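Local coordinates for protein serine-tRNA ligase (PDB 6BLJ) that probably charges serine-specific tRNA with serine in the cytoplasm of Naegleria fowleri, using ATP, and here holds adenosine monophosphate in its class II synthetase core, at residues 59-64 with 131-136. Residues are numbered along the deposited sequence; the frame is centred on the assembly and turned at random.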
ATOM      1  N   HIS A  59      -8.880  -6.686 -47.271  1.00 40.29           N
ATOM      2  CA  HIS A  59      -9.996  -6.509 -48.200  1.00 38.66           C
ATOM      3  C   HIS A  59     -10.216  -5.034 -48.521  1.00 41.04           C
ATOM      4  O   HIS A  59     -10.434  -4.666 -49.682  1.00 42.51           O
ATOM      5  CB  HIS A  59     -11.272  -7.103 -47.595  1.00 43.10           C
ATOM      6  CG  HIS A  59     -12.480  -6.988 -48.475  1.00 45.34           C
ATOM      7  ND1 HIS A  59     -12.408  -7.014 -49.851  1.00 52.58           N
ATOM      8  CD2 HIS A  59     -13.788  -6.816 -48.172  1.00 46.24           C
ATOM      9  CE1 HIS A  59     -13.621  -6.886 -50.359  1.00 50.18           C
ATOM     10  NE2 HIS A  59     -14.477  -6.763 -49.361  1.00 52.46           N
ATOM     11  N   ILE A  60     -10.128  -4.171 -47.506  1.00 36.15           N
ATOM     12  CA  ILE A  60     -10.298  -2.741 -47.738  1.00 36.05           C
ATOM     13  C   ILE A  60      -9.151  -2.205 -48.582  1.00 43.18           C
ATOM     14  O   ILE A  60      -9.361  -1.403 -49.499  1.00 40.60           O
ATOM     15  CB  ILE A  60     -10.391  -1.994 -46.397  1.00 34.28           C
ATOM     16  CG1 ILE A  60     -11.570  -2.497 -45.568  1.00 36.98           C
ATOM     17  CG2 ILE A  60     -10.560  -0.496 -46.636  1.00 33.81           C
ATOM     18  CD1 ILE A  60     -11.506  -2.016 -44.111  1.00 38.09           C
ATOM     19  N   LYS A  61      -7.922  -2.661 -48.302  1.00 40.27           N
ATOM     20  CA  LYS A  61      -6.754  -2.190 -49.041  1.00 43.89           C
ATOM     21  C   LYS A  61      -6.826  -2.537 -50.526  1.00 43.79           C
ATOM     22  O   LYS A  61      -6.281  -1.803 -51.360  1.00 46.91           O
ATOM     23  CB  LYS A  61      -5.480  -2.773 -48.427  1.00 35.30           C
ATOM     24  CG  LYS A  61      -4.885  -1.945 -47.312  1.00 43.66           C
ATOM     25  CD  LYS A  61      -3.884  -2.758 -46.497  1.00 53.68           C
ATOM     26  CE  LYS A  61      -2.936  -1.857 -45.721  1.00 57.83           C
ATOM     27  NZ  LYS A  61      -2.125  -2.605 -44.716  1.00 58.53           N
ATOM     28  N   SER A  62      -7.500  -3.631 -50.879  1.00 39.36           N
ATOM     29  CA  SER A  62      -7.615  -3.986 -52.288  1.00 44.94           C
ATOM     30  C   SER A  62      -8.428  -2.958 -53.062  1.00 41.40           C
ATOM     31  O   SER A  62      -8.282  -2.862 -54.286  1.00 38.71           O
ATOM     32  CB  SER A  62      -8.243  -5.372 -52.444  1.00 42.51           C
ATOM     33  OG  SER A  62      -9.626  -5.344 -52.131  1.00 43.45           O
ATOM     34  N   PHE A  63      -9.323  -2.230 -52.375  1.00 42.21           N
ATOM     35  CA  PHE A  63     -10.122  -1.184 -53.021  1.00 39.41           C
ATOM     36  C   PHE A  63      -9.238  -0.116 -53.648  1.00 41.81           C
ATOM     37  O   PHE A  63      -9.598   0.469 -54.682  1.00 41.38           O
ATOM     38  CB  PHE A  63     -11.065  -0.525 -52.006  1.00 39.94           C
ATOM     39  CG  PHE A  63     -12.095  -1.461 -51.403  1.00 42.06           C
ATOM     40  CD1 PHE A  63     -12.279  -2.748 -51.889  1.00 40.47           C
ATOM     41  CD2 PHE A  63     -12.856  -1.048 -50.320  1.00 37.93           C
ATOM     42  CE1 PHE A  63     -13.222  -3.592 -51.326  1.00 42.41           C
ATOM     43  CE2 PHE A  63     -13.805  -1.886 -49.753  1.00 37.60           C
ATOM     44  CZ  PHE A  63     -13.988  -3.159 -50.257  1.00 42.26           C
ATOM     45  N   THR A  64      -8.100   0.167 -53.015  1.00 44.59           N
ATOM     46  CA  THR A  64      -7.165   1.164 -53.525  1.00 49.64           C
ATOM     47  C   THR A  64      -6.687   0.797 -54.925  1.00 46.82           C
ATOM     48  O   THR A  64      -6.729   1.619 -55.848  1.00 46.64           O
ATOM     49  CB  THR A  64      -5.973   1.270 -52.569  1.00 45.53           C
ATOM     50  OG1 THR A  64      -6.440   1.656 -51.275  1.00 48.67           O
ATOM     51  CG2 THR A  64      -5.004   2.327 -53.056  1.00 56.05           C
ATOM     52  N   ASN A 131      -9.053   3.391 -39.854  1.00 41.67           N
ATOM     53  CA  ASN A 131      -9.892   2.832 -38.794  1.00 42.56           C
ATOM     54  C   ASN A 131      -9.596   1.351 -38.574  1.00 40.12           C
ATOM     55  O   ASN A 131      -9.505   0.891 -37.431  1.00 39.57           O
ATOM     56  CB  ASN A 131     -11.368   3.040 -39.121  1.00 41.01           C
ATOM     57  CG  ASN A 131     -12.279   2.608 -37.986  1.00 47.22           C
ATOM     58  OD1 ASN A 131     -12.364   3.275 -36.954  1.00 49.09           O
ATOM     59  ND2 ASN A 131     -12.963   1.484 -38.170  1.00 42.06           N
ATOM     60  N   SER A 132      -9.444   0.590 -39.658  1.00 34.26           N
ATOM     61  CA  SER A 132      -9.161  -0.838 -39.535  1.00 36.84           C
ATOM     62  C   SER A 132      -7.754  -1.083 -39.001  1.00 41.12           C
ATOM     63  O   SER A 132      -7.532  -2.043 -38.254  1.00 36.04           O
ATOM     64  CB  SER A 132      -9.342  -1.535 -40.880  1.00 39.47           C
ATOM     65  OG  SER A 132     -10.584  -2.206 -40.933  1.00 56.47           O
ATOM     66  N   GLU A 133      -6.782  -0.263 -39.416  1.00 38.78           N
ATOM     67  CA  GLU A 133      -5.424  -0.415 -38.904  1.00 41.55           C
ATOM     68  C   GLU A 133      -5.390  -0.226 -37.395  1.00 46.00           C
ATOM     69  O   GLU A 133      -4.682  -0.952 -36.687  1.00 46.67           O
ATOM     70  CB  GLU A 133      -4.475   0.568 -39.591  1.00 47.44           C
ATOM     71  CG  GLU A 133      -3.814  -0.005 -40.830  1.00 54.50           C
ATOM     72  CD  GLU A 133      -3.086   1.039 -41.650  1.00 61.79           C
ATOM     73  OE1 GLU A 133      -3.173   2.242 -41.320  1.00 60.96           O
ATOM     74  OE2 GLU A 133      -2.423   0.649 -42.633  1.00 67.42           O
ATOM     75  N   GLU A 134      -6.167   0.727 -36.876  1.00 44.55           N
ATOM     76  CA  GLU A 134      -6.215   0.899 -35.430  1.00 46.16           C
ATOM     77  C   GLU A 134      -6.914  -0.277 -34.769  1.00 50.60           C
ATOM     78  O   GLU A 134      -6.508  -0.717 -33.688  1.00 51.22           O
ATOM     79  CB  GLU A 134      -6.923   2.204 -35.065  1.00 52.05           C
ATOM     80  CG  GLU A 134      -6.098   3.457 -35.297  1.00 66.88           C
ATOM     81  CD  GLU A 134      -6.896   4.728 -35.065  1.00 80.56           C
ATOM     82  OE1 GLU A 134      -7.953   4.663 -34.396  1.00 84.59           O
ATOM     83  OE2 GLU A 134      -6.469   5.792 -35.562  1.00 84.78           O
ATOM     84  N   GLU A 135      -7.960  -0.803 -35.411  1.00 47.82           N
ATOM     85  CA  GLU A 135      -8.695  -1.916 -34.827  1.00 42.73           C
ATOM     86  C   GLU A 135      -7.826  -3.169 -34.754  1.00 45.96           C
ATOM     87  O   GLU A 135      -7.925  -3.941 -33.788  1.00 40.73           O
ATOM     88  CB  GLU A 135      -9.981  -2.162 -35.610  1.00 46.09           C
ATOM     89  CG  GLU A 135     -11.036  -2.852 -34.771  1.00 66.67           C
ATOM     90  CD  GLU A 135     -12.372  -2.948 -35.458  1.00 82.79           C
ATOM     91  OE1 GLU A 135     -12.416  -2.861 -36.704  1.00 86.51           O
ATOM     92  OE2 GLU A 135     -13.387  -3.087 -34.738  1.00 90.98           O
ATOM     93  N   VAL A 136      -6.944  -3.369 -35.744  1.00 41.01           N
ATOM     94  CA  VAL A 136      -5.991  -4.479 -35.691  1.00 46.60           C
ATOM     95  C   VAL A 136      -5.079  -4.344 -34.471  1.00 51.08           C
ATOM     96  O   VAL A 136      -4.834  -5.322 -33.752  1.00 50.55           O
ATOM     97  CB  VAL A 136      -5.171  -4.543 -36.998  1.00 46.81           C
ATOM     98  CG1 VAL A 136      -4.021  -5.546 -36.867  1.00 50.25           C
ATOM     99  CG2 VAL A 136      -6.048  -4.915 -38.186  1.00 41.23           C
TER
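I60 and S132 meet where the two long helices of the N-terminal tRNA-binding arm, 38-76 and 114-147, pack as the antiparallel coiled coil known from seryl-tRNA synthetases. The spacing is that of side-chain packing: the nearest CA atoms, those of I60 and S132, are 8.5 Å apart, and only 109 Å² of surface is buried, both sides summed. The first shell is a van der Waals contact of a methyl against a hydroxyl oxygen. I60 CD1 lies 3.3 Å from S132 OG and 3.9 Å from S132 CB, so the methyl meets the hydroxyl end of the serine more closely than its carbon. The isoleucine reaches across because CG1 sits beside the backbone N (chi1 -60°), anti to the carbonyl carbon, and the chain runs on extended to CD1.

At the exposed margin of this buried pair, K61 and E133 form a long salt bridge, NZ to OE2 at 3.9 Å. Both CA-CB bonds run alongside the interface, and the ends of the extended chains turn inward, crossing at about a right angle. This separation is too long for a hydrogen bond, so the exposed pair probably adds only a weak, solvent-screened attraction.

Outside the two segments, I124, H128 and I129 of helix 114-147 also touch I60, while L57 packs on both S132 and E133, continuing the seam along the arm. F63, which does not reach 131-136, stacks its ring on F99. One turn of the first helix is secured by S62, whose OG donates to H59 O at 2.7 Å, with a C=O...OG angle of 137° and OG tilted 24° from the carbonyl plane.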